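Local coordinates for protein chitinase (Thermococcus kodakarensis KOD1, PDB 5DHD) that hydrolyses chitin, the present fragment being its second chitin-binding domain, which is expected to hold the enzyme on the polysaccharide, at residues F3-D15 / I88-W100. Residues are numbered along the deposited sequence; the frame is centred on the assembly and turned at random.
With PE3 (3,6,9,12,15,18,21,24,27,30,33,36,39-tridecaoxahentetracontane-1,41-diol), chain D; PE3 (3,6,9,12,15,18,21,24,27,30,33,36,39-tridecaoxahentetracontane-1,41-diol), chain E; PE3 (3,6,9,12,15,18,21,24,27,30,33,36,39-tridecaoxahentetracontane-1,41-diol), chain F; PE3 (3,6,9,12,15,18,21,24,27,30,33,36,39-tridecaoxahentetracontane-1,41-diol), chain I.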
ATOM      1  N   PHE A   3      10.668  -1.068  13.105  1.00 35.02           N
ATOM      2  CA  PHE A   3       9.518  -0.223  12.668  1.00 26.41           C
ATOM      3  C   PHE A   3       9.230   0.833  13.729  1.00 26.50           C
ATOM      4  O   PHE A   3       9.182   0.531  14.920  1.00 28.63           O
ATOM      5  CB  PHE A   3       8.284  -1.105  12.420  1.00 22.70           C
ATOM      6  CG  PHE A   3       8.528  -2.227  11.442  1.00 22.53           C
ATOM      7  CD1 PHE A   3       7.876  -3.448  11.591  1.00 27.54           C
ATOM      8  CD2 PHE A   3       9.411  -2.070  10.378  1.00 23.94           C
ATOM      9  CE1 PHE A   3       8.099  -4.493  10.697  1.00 26.34           C
ATOM     10  CE2 PHE A   3       9.641  -3.110   9.480  1.00 31.24           C
ATOM     11  CZ  PHE A   3       8.981  -4.326   9.640  1.00 26.95           C
ATOM     12  N   VAL A   4       9.035   2.071  13.288  1.00 24.78           N
ATOM     13  CA  VAL A   4       8.765   3.181  14.195  1.00 24.80           C
ATOM     14  C   VAL A   4       7.392   3.114  14.856  1.00 25.98           C
ATOM     15  O   VAL A   4       7.249   3.416  16.040  1.00 25.77           O
ATOM     16  CB  VAL A   4       8.883   4.533  13.442  1.00 29.28           C
ATOM     17  CG1 VAL A   4       8.513   5.696  14.362  1.00 37.23           C
ATOM     18  CG2 VAL A   4      10.296   4.701  12.917  1.00 34.71           C
ATOM     19  N   LYS A   5       6.384   2.696  14.088  1.00 21.13           N
ATOM     20  CA  LYS A   5       5.028   2.612  14.601  1.00 18.54           C
ATOM     21  C   LYS A   5       4.304   1.314  14.238  1.00 20.59           C
ATOM     22  O   LYS A   5       3.361   1.325  13.427  1.00 18.08           O
ATOM     23  CB  LYS A   5       4.199   3.797  14.086  1.00 22.58           C
ATOM     24  CG  LYS A   5       4.725   5.166  14.501  1.00 32.99           C
ATOM     25  CD  LYS A   5       4.319   5.516  15.923  1.00 40.34           C
ATOM     26  CE  LYS A   5       2.824   5.784  16.012  1.00 42.45           C
ATOM     27  NZ  LYS A   5       2.384   6.078  17.405  1.00 50.72           N
ATOM     28  N   PRO A   6       4.740   0.176  14.808  0.50 19.87           N
ATOM     29  CA  PRO A   6       4.061  -1.083  14.478  0.50 18.46           C
ATOM     30  C   PRO A   6       2.581  -0.983  14.810  0.50 17.87           C
ATOM     31  O   PRO A   6       2.189  -0.527  15.877  0.50 20.26           O
ATOM     32  CB  PRO A   6       4.819  -2.138  15.294  0.50 17.35           C
ATOM     33  CG  PRO A   6       5.481  -1.346  16.386  0.50 15.18           C
ATOM     34  CD  PRO A   6       5.859  -0.044  15.747  0.50 17.24           C
ATOM     35  N   GLY A   7       1.752  -1.395  13.857  1.00 16.05           N
ATOM     36  CA  GLY A   7       0.317  -1.294  14.045  1.00 16.29           C
ATOM     37  C   GLY A   7      -0.304  -0.261  13.123  1.00 16.09           C
ATOM     38  O   GLY A   7      -1.526  -0.144  13.047  1.00 19.90           O
ATOM     39  N   SER A   8       0.530   0.492  12.413  1.00 15.03           N
ATOM     40  CA  SER A   8       0.017   1.504  11.499  1.00 14.01           C
ATOM     41  C   SER A   8      -0.347   0.940  10.124  1.00 14.34           C
ATOM     42  O   SER A   8      -1.028   1.606   9.348  1.00 15.05           O
ATOM     43  CB  SER A   8       1.023   2.667  11.368  1.00 15.39           C
ATOM     44  OG  SER A   8       2.345   2.220  11.117  1.00 15.77           O
ATOM     45  N   LEU A   9       0.090  -0.284   9.826  1.00 13.56           N
ATOM     46  CA  LEU A   9      -0.212  -0.918   8.536  1.00 13.61           C
ATOM     47  C   LEU A   9      -0.994  -2.226   8.701  1.00 14.32           C
ATOM     48  O   LEU A   9      -0.530  -3.147   9.373  1.00 14.78           O
ATOM     49  CB  LEU A   9       1.072  -1.244   7.770  1.00 14.76           C
ATOM     50  CG  LEU A   9       0.950  -1.986   6.425  1.00 13.82           C
ATOM     51  CD1 LEU A   9       0.187  -1.113   5.385  1.00 14.17           C
ATOM     52  CD2 LEU A   9       2.355  -2.287   5.902  1.00 15.66           C
ATOM     53  N   SER A  10      -2.172  -2.306   8.083  0.50 12.80           N
ATOM     54  CA  SER A  10      -3.004  -3.517   8.135  0.50 12.15           C
ATOM     55  C   SER A  10      -3.357  -3.920   6.706  0.50 14.74           C
ATOM     56  O   SER A  10      -3.719  -3.090   5.889  0.50 15.44           O
ATOM     57  CB  SER A  10      -4.266  -3.263   8.959  0.50 20.85           C
ATOM     58  OG  SER A  10      -3.916  -3.063  10.318  0.50 22.42           O
ATOM     59  N   VAL A  11      -3.241  -5.211   6.431  1.00 12.86           N
ATOM     60  CA  VAL A  11      -3.463  -5.717   5.082  1.00 13.47           C
ATOM     61  C   VAL A  11      -4.359  -6.947   4.978  1.00 13.54           C
ATOM     62  O   VAL A  11      -4.178  -7.928   5.709  1.00 14.46           O
ATOM     63  CB  VAL A  11      -2.104  -6.098   4.440  1.00 13.27           C
ATOM     64  CG1 VAL A  11      -2.276  -6.493   2.969  1.00 17.77           C
ATOM     65  CG2 VAL A  11      -1.106  -4.932   4.573  1.00 14.83           C
ATOM     66  N   LYS A  12      -5.344  -6.873   4.085  0.50 12.02           N
ATOM     67  CA  LYS A  12      -6.241  -8.003   3.821  0.50 12.55           C
ATOM     68  C   LYS A  12      -5.962  -8.439   2.385  0.50 13.53           C
ATOM     69  O   LYS A  12      -5.923  -7.607   1.478  0.50 13.63           O
ATOM     70  CB  LYS A  12      -7.706  -7.599   3.947  0.50 23.57           C
ATOM     71  CG  LYS A  12      -8.639  -8.566   3.234  0.50 31.01           C
ATOM     72  CD  LYS A  12     -10.012  -7.949   3.028  0.50 28.97           C
ATOM     73  CE  LYS A  12     -10.812  -8.116   4.274  0.50 32.36           C
ATOM     74  NZ  LYS A  12     -12.144  -7.430   4.308  0.50 22.79           N
ATOM     75  N   VAL A  13      -5.776  -9.744   2.200  1.00 11.66           N
ATOM     76  CA  VAL A  13      -5.466 -10.316   0.894  1.00 11.70           C
ATOM     77  C   VAL A  13      -6.563 -11.257   0.403  1.00 14.31           C
ATOM     78  O   VAL A  13      -7.003 -12.139   1.139  1.00 14.55           O
ATOM     79  CB  VAL A  13      -4.126 -11.110   1.005  1.00 12.44           C
ATOM     80  CG1 VAL A  13      -3.671 -11.634  -0.346  1.00 15.59           C
ATOM     81  CG2 VAL A  13      -3.027 -10.222   1.616  1.00 12.92           C
ATOM     82  N   THR A  14      -6.999 -11.072  -0.839  1.00 12.56           N
ATOM     83  CA  THR A  14      -8.049 -11.919  -1.414  1.00 12.38           C
ATOM     84  C   THR A  14      -7.606 -12.332  -2.812  1.00 14.55           C
ATOM     85  O   THR A  14      -7.417 -11.491  -3.688  1.00 15.06           O
ATOM     86  CB  THR A  14      -9.388 -11.164  -1.447  1.00 15.65           C
ATOM     87  OG1 THR A  14      -9.724 -10.778  -0.110  1.00 15.54           O
ATOM     88  CG2 THR A  14     -10.510 -12.061  -2.013  1.00 18.81           C
ATOM     89  N   ASP A  15      -7.484 -13.639  -3.020  1.00 16.79           N
ATOM     90  CA  ASP A  15      -6.968 -14.198  -4.266  1.00 18.58           C
ATOM     91  C   ASP A  15      -7.982 -15.048  -5.032  1.00 22.59           C
ATOM     92  O   ASP A  15      -8.546 -16.008  -4.497  1.00 22.04           O
ATOM     93  CB  ASP A  15      -5.724 -15.021  -3.896  1.00 20.51           C
ATOM     94  CG  ASP A  15      -5.101 -15.771  -5.070  1.00 25.80           C
ATOM     95  OD1 ASP A  15      -5.504 -15.585  -6.232  1.00 25.18           O
ATOM     96  OD2 ASP A  15      -4.169 -16.552  -4.796  1.00 29.03           O
ATOM     97  N   ILE A  88       5.229  -4.896   1.548  1.00 13.36           N
ATOM     98  CA  ILE A  88       4.565  -3.597   1.558  1.00 14.07           C
ATOM     99  C   ILE A  88       5.224  -2.786   2.668  1.00 14.06           C
ATOM    100  O   ILE A  88       5.327  -3.251   3.807  1.00 15.81           O
ATOM    101  CB  ILE A  88       3.041  -3.713   1.828  1.00 13.75           C
ATOM    102  CG1 ILE A  88       2.373  -4.569   0.729  1.00 14.54           C
ATOM    103  CG2 ILE A  88       2.419  -2.299   1.924  1.00 13.44           C
ATOM    104  CD1 ILE A  88       0.867  -4.807   0.944  1.00 16.44           C
ATOM    105  N   TYR A  89       5.678  -1.583   2.331  1.00 14.79           N
ATOM    106  CA  TYR A  89       6.344  -0.711   3.294  1.00 13.37           C
ATOM    107  C   TYR A  89       5.576   0.591   3.481  1.00 13.54           C
ATOM    108  O   TYR A  89       5.162   1.213   2.504  1.00 15.80           O
ATOM    109  CB  TYR A  89       7.758  -0.358   2.798  1.00 16.72           C
ATOM    110  CG  TYR A  89       8.634  -1.562   2.507  1.00 16.41           C
ATOM    111  CD1 TYR A  89       9.390  -2.163   3.518  1.00 19.80           C
ATOM    112  CD2 TYR A  89       8.687  -2.106   1.231  1.00 18.26           C
ATOM    113  CE1 TYR A  89      10.178  -3.280   3.249  1.00 21.52           C
ATOM    114  CE2 TYR A  89       9.469  -3.215   0.952  1.00 17.85           C
ATOM    115  CZ  TYR A  89      10.206  -3.787   1.967  1.00 21.15           C
ATOM    116  OH  TYR A  89      10.988  -4.869   1.668  1.00 24.45           O
ATOM    117  N   LEU A  90       5.394   1.001   4.733  1.00 12.97           N
ATOM    118  CA  LEU A  90       4.710   2.257   5.029  1.00 12.90           C
ATOM    119  C   LEU A  90       5.727   3.282   5.515  1.00 14.26           C
ATOM    120  O   LEU A  90       6.361   3.101   6.558  1.00 14.16           O
ATOM    121  CB  LEU A  90       3.633   2.078   6.094  1.00 13.70           C
ATOM    122  CG  LEU A  90       3.034   3.385   6.656  1.00 13.08           C
ATOM    123  CD1 LEU A  90       2.278   4.172   5.577  1.00 15.17           C
ATOM    124  CD2 LEU A  90       2.105   3.031   7.827  1.00 14.56           C
ATOM    125  N   TYR A  91       5.874   4.353   4.744  1.00 13.84           N
ATOM    126  CA  TYR A  91       6.790   5.433   5.078  1.00 14.07           C
ATOM    127  C   TYR A  91       6.027   6.705   5.393  1.00 14.96           C
ATOM    128  O   TYR A  91       5.113   7.089   4.666  1.00 16.39           O
ATOM    129  CB  TYR A  91       7.757   5.726   3.931  1.00 17.14           C
ATOM    130  CG  TYR A  91       8.859   4.705   3.791  1.00 17.11           C
ATOM    131  CD1 TYR A  91      10.023   4.802   4.559  1.00 19.04           C
ATOM    132  CD2 TYR A  91       8.727   3.617   2.922  1.00 15.77           C
ATOM    133  CE1 TYR A  91      11.032   3.833   4.463  1.00 20.85           C
ATOM    134  CE2 TYR A  91       9.735   2.641   2.818  1.00 19.16           C
ATOM    135  CZ  TYR A  91      10.876   2.764   3.594  1.00 23.34           C
ATOM    136  OH  TYR A  91      11.878   1.823   3.498  1.00 26.93           O
ATOM    137  N   VAL A  92       6.401   7.347   6.492  1.00 14.34           N
ATOM    138  CA  VAL A  92       5.784   8.599   6.897  1.00 17.52           C
ATOM    139  C   VAL A  92       6.922   9.545   7.257  1.00 22.15           C
ATOM    140  O   VAL A  92       7.740   9.249   8.132  1.00 21.93           O
ATOM    141  CB  VAL A  92       4.845   8.422   8.098  1.00 17.81           C
ATOM    142  CG1 VAL A  92       4.326   9.810   8.563  1.00 21.15           C
ATOM    143  CG2 VAL A  92       3.659   7.512   7.699  1.00 18.81           C
ATOM    144  N   ASP A  93       6.974  10.671   6.554  1.00 23.60           N
ATOM    145  CA  ASP A  93       8.006  11.676   6.761  1.00 26.55           C
ATOM    146  C   ASP A  93       9.413  11.086   6.676  1.00 27.19           C
ATOM    147  O   ASP A  93      10.303  11.454   7.445  1.00 28.32           O
ATOM    148  CB  ASP A  93       7.769  12.405   8.089  1.00 29.30           C
ATOM    149  CG  ASP A  93       6.451  13.187   8.093  1.00 31.91           C
ATOM    150  OD1 ASP A  93       5.999  13.580   6.997  1.00 35.31           O
ATOM    151  OD2 ASP A  93       5.863  13.413   9.172  1.00 33.59           O
ATOM    152  N   GLY A  94       9.597  10.161   5.736  1.00 26.63           N
ATOM    153  CA  GLY A  94      10.895   9.543   5.530  1.00 26.21           C
ATOM    154  C   GLY A  94      11.272   8.385   6.434  1.00 27.01           C
ATOM    155  O   GLY A  94      12.325   7.775   6.241  1.00 29.36           O
ATOM    156  N   GLN A  95      10.434   8.075   7.419  1.00 22.97           N
ATOM    157  CA  GLN A  95      10.725   6.976   8.336  1.00 21.33           C
ATOM    158  C   GLN A  95       9.850   5.766   8.043  1.00 20.03           C
ATOM    159  O   GLN A  95       8.687   5.912   7.658  1.00 19.59           O
ATOM    160  CB  GLN A  95      10.470   7.403   9.775  1.00 24.35           C
ATOM    161  CG  GLN A  95      11.321   8.562  10.254  1.00 34.68           C
ATOM    162  CD  GLN A  95      11.144   8.807  11.739  1.00 41.94           C
ATOM    163  OE1 GLN A  95      10.378   9.677  12.160  1.00 47.87           O
ATOM    164  NE2 GLN A  95      11.845   8.021  12.547  1.00 40.33           N
ATOM    165  N   LEU A  96      10.408   4.577   8.241  1.00 18.64           N
ATOM    166  CA  LEU A  96       9.663   3.344   8.022  1.00 16.75           C
ATOM    167  C   LEU A  96       8.807   3.078   9.255  1.00 18.84           C
ATOM    168  O   LEU A  96       9.310   2.649  10.296  1.00 20.22           O
ATOM    169  CB  LEU A  96      10.617   2.168   7.767  1.00 16.94           C
ATOM    170  CG  LEU A  96       9.904   0.825   7.512  1.00 18.69           C
ATOM    171  CD1 LEU A  96       9.042   0.900   6.263  1.00 19.15           C
ATOM    172  CD2 LEU A  96      10.949  -0.276   7.342  1.00 22.18           C
ATOM    173  N   TRP A  97       7.511   3.343   9.138  1.00 14.49           N
ATOM    174  CA  TRP A  97       6.585   3.144  10.247  1.00 15.20           C
ATOM    175  C   TRP A  97       6.174   1.694  10.474  1.00 16.17           C
ATOM    176  O   TRP A  97       6.043   1.253  11.617  1.00 17.14           O
ATOM    177  CB  TRP A  97       5.324   3.995  10.051  1.00 15.46           C
ATOM    178  CG  TRP A  97       5.442   5.401  10.561  1.00 15.08           C
ATOM    179  CD1 TRP A  97       6.584   6.162  10.619  1.00 19.44           C
ATOM    180  CD2 TRP A  97       4.386   6.206  11.075  1.00 16.87           C
ATOM    181  NE1 TRP A  97       6.292   7.399  11.157  1.00 18.79           N
ATOM    182  CE2 TRP A  97       4.952   7.455  11.443  1.00 16.75           C
ATOM    183  CE3 TRP A  97       3.016   6.000  11.263  1.00 17.51           C
ATOM    184  CZ2 TRP A  97       4.184   8.490  11.994  1.00 19.19           C
ATOM    185  CZ3 TRP A  97       2.252   7.027  11.811  1.00 18.88           C
ATOM    186  CH2 TRP A  97       2.842   8.258  12.170  1.00 22.41           C
ATOM    187  N   ASP A  98       5.973   0.952   9.388  1.00 14.06           N
ATOM    188  CA  ASP A  98       5.537  -0.431   9.510  1.00 15.72           C
ATOM    189  C   ASP A  98       5.780  -1.124   8.176  1.00 15.22           C
ATOM    190  O   ASP A  98       5.983  -0.468   7.154  1.00 14.30           O
ATOM    191  CB  ASP A  98       4.036  -0.448   9.875  1.00 15.03           C
ATOM    192  CG  ASP A  98       3.619  -1.694  10.658  1.00 15.38           C
ATOM    193  OD1 ASP A  98       4.454  -2.613  10.795  1.00 16.16           O
ATOM    194  OD2 ASP A  98       2.461  -1.737  11.136  1.00 15.57           O
ATOM    195  N   ALA A  99       5.763  -2.453   8.182  1.00 13.87           N
ATOM    196  CA  ALA A  99       5.973  -3.204   6.950  1.00 14.31           C
ATOM    197  C   ALA A  99       5.294  -4.564   7.020  1.00 13.93           C
ATOM    198  O   ALA A  99       5.089  -5.114   8.104  1.00 16.87           O
ATOM    199  CB  ALA A  99       7.458  -3.353   6.640  1.00 17.69           C
ATOM    200  N   TRP A 100       4.952  -5.090   5.847  1.00 15.51           N
ATOM    201  CA  TRP A 100       4.273  -6.373   5.718  1.00 15.05           C
ATOM    202  C   TRP A 100       5.113  -7.293   4.835  1.00 17.61           C
ATOM    203  O   TRP A 100       5.548  -6.829   3.761  1.00 16.66           O
ATOM    204  CB  TRP A 100       2.893  -6.131   5.093  1.00 18.70           C
ATOM    205  CG  TRP A 100       2.020  -7.347   4.962  1.00 16.35           C
ATOM    206  CD1 TRP A 100       1.240  -7.890   5.927  1.00 22.33           C
ATOM    207  CD2 TRP A 100       1.822  -8.148   3.786  1.00 15.41           C
ATOM    208  NE1 TRP A 100       0.557  -8.980   5.435  1.00 22.61           N
ATOM    209  CE2 TRP A 100       0.904  -9.162   4.122  1.00 18.66           C
ATOM    210  CE3 TRP A 100       2.332  -8.104   2.486  1.00 17.05           C
ATOM    211  CZ2 TRP A 100       0.481 -10.131   3.205  1.00 17.87           C
ATOM    212  CZ3 TRP A 100       1.911  -9.064   1.569  1.00 20.92           C
ATOM    213  CH2 TRP A 100       0.990 -10.068   1.938  1.00 18.77           C
ATOM    214  OXT TRP A 100       5.364  -8.469   5.203  1.00 19.40           O
TER
HETATM  215  C42 PE3 D 803     -10.313  -6.069   7.191  0.50 46.76           C
HETATM  216  C41 PE3 D 803     -10.686  -7.445   7.701  0.50 46.56           C
HETATM  217  O40 PE3 D 803     -11.794  -7.919   6.943  0.50 42.36           O
HETATM  218  C39 PE3 D 803     -12.121  -9.210   7.441  0.50 32.89           C
HETATM  219  C38 PE3 D 803     -13.306  -9.796   6.669  0.50 32.19           C
HETATM  220  O37 PE3 D 803     -12.979  -9.936   5.298  0.50 39.32           O
HETATM  221  C36 PE3 D 803     -14.106 -10.480   4.591  0.50 38.84           C
HETATM  222  C35 PE3 D 803     -13.776 -10.633   3.077  0.50 43.39           C
HETATM  223  O34 PE3 D 803     -13.527  -9.333   2.489  0.50 48.02           O
HETATM  224  C33 PE3 D 803     -13.198  -9.484   1.091  0.50 50.71           C
HETATM  225  C32 PE3 D 803     -12.911  -8.102   0.464  0.50 57.00           C
HETATM  226  O31 PE3 D 803     -13.179  -7.021   1.376  0.50 64.97           O
HETATM  227  C30 PE3 D 803     -12.882  -5.808   0.707  0.50 57.33           C
HETATM  228  C29 PE3 D 803     -13.157  -4.610   1.611  0.50 51.49           C
HETATM  229  O28 PE3 D 803     -12.270  -4.634   2.736  0.50 60.41           O
HETATM  230  C27 PE3 D 803     -12.559  -3.471   3.516  0.50 60.76           C
HETATM  231  C26 PE3 D 803     -11.623  -3.397   4.725  0.50 59.53           C
HETATM  232  O25 PE3 D 803     -10.251  -3.488   4.328  0.50 49.51           O
HETATM  233  C24 PE3 D 803      -9.499  -3.350   5.530  0.50 47.88           C
HETATM  234  C23 PE3 D 803      -8.016  -3.413   5.246  0.50 28.59           C
HETATM  235  O22 PE3 D 803      -7.342  -4.220   6.171  0.50 29.03           O
HETATM  236  C18 PE3 E 804      12.915   1.990  -0.084  0.50 26.51           C
HETATM  237  C17 PE3 E 804      13.332   3.160   0.797  0.50 30.59           C
HETATM  238  O16 PE3 E 804      12.209   4.022   0.873  0.50 32.17           O
HETATM  239  C15 PE3 E 804      12.448   5.162   1.673  0.50 35.69           C
HETATM  240  C14 PE3 E 804      11.177   5.988   1.640  0.50 39.97           C
HETATM  241  O13 PE3 E 804      11.103   6.539   0.335  0.50 35.27           O
HETATM  242  C12 PE3 E 804       9.904   7.284   0.247  0.50 38.34           C
HETATM  243  C11 PE3 E 804       9.826   7.898  -1.147  0.50 39.32           C
HETATM  244  O10 PE3 E 804       9.988   6.932  -2.171  0.50 46.47           O
HETATM  245  C9  PE3 E 804       9.864   7.669  -3.385  0.50 44.67           C
HETATM  246  C8  PE3 E 804      10.011   6.809  -4.633  0.50 43.38           C
HETATM  247  O7  PE3 E 804      10.987   5.798  -4.433  0.50 36.56           O
HETATM  248  C6  PE3 E 804      11.009   5.048  -5.640  0.50 43.09           C
HETATM  249  C5  PE3 E 804      12.039   3.915  -5.602  0.50 37.41           C
HETATM  250  O4  PE3 E 804      12.033   3.284  -4.330  0.50 41.88           O
HETATM  251  C30 PE3 F 805       8.528  -7.516   7.489  1.00 34.15           C
HETATM  252  C29 PE3 F 805       8.643  -6.824   6.132  1.00 29.36           C
HETATM  253  O28 PE3 F 805       9.614  -7.501   5.352  1.00 50.47           O
HETATM  254  C27 PE3 F 805       9.699  -6.833   4.090  1.00 45.88           C
HETATM  255  C26 PE3 F 805      10.751  -7.518   3.213  1.00 45.74           C
HETATM  256  O25 PE3 F 805      10.232  -8.744   2.685  1.00 40.88           O
HETATM  257  C17 PE3 I 808      -2.921  -1.834  15.850  1.00 58.63           C
HETATM  258  O16 PE3 I 808      -3.967  -2.455  15.060  1.00 54.73           O
HETATM  259  C15 PE3 I 808      -3.716  -2.148  13.717  1.00 45.35           C
HETATM  260  C14 PE3 I 808      -4.796  -2.769  12.886  1.00 57.04           C
HETATM  261  O13 PE3 I 808      -5.684  -1.722  12.442  1.00 62.42           O
HETATM  262  O   HOH W   1      -2.160  -9.307   6.713  1.00 16.15           O
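Val4 and Lys5 lie against Leu96 and Trp97 where the two antiparallel sheets of this beta-sandwich chitin-binding domain meet: edge strand 9-15 of one sheet, with the chain leading into it, packs on the terminal hairpin 88-100 of the other.

Backbone bonds come first. Val4 N donates to Leu96 O almost straight (175°), and Lys5 N reaches a lone pair of Trp97 O at 2.9 Å. A classic beta bulge sets Trp97 and Asp98 together opposite Leu90. From there the Asp98 carboxylate, its CG anti to the backbone N (chi1 -153°), reaches the type II turn of Lys5 to Ser8. Its OD2 accepts from Gly7 N at 2.8 Å and from Leu9 N at 3.1 Å, the two donors approaching from opposite faces of the carboxylate plane. With an alanine at Asp98 both amides would be likely to lose this acceptor, leaving the turn less firmly tied to the hairpin.

Two rings pack near this site. Lys5 CG sits over the six-membered ring of Trp97, 3.7 Å from its centroid, in a CH-pi contact; Val92 CB sits over the opposite face, toward its rim. The Phe3 ring lies with one face over the Asp98-Ala99 backbone, and its CZ meets Ala99 CB at 3.5 Å.

Further along, the apolar filling between the sheets takes over: Leu9 CD2 packs against Ile88 CG2 and Trp100 CB, while Val11 CG1 meets Ile88 CD1 tip to tip. Val11 CB also covers a face of the Trp100 indole, whose NE1 donates at 3.0 Å to a water that in turn donates to Val11 O.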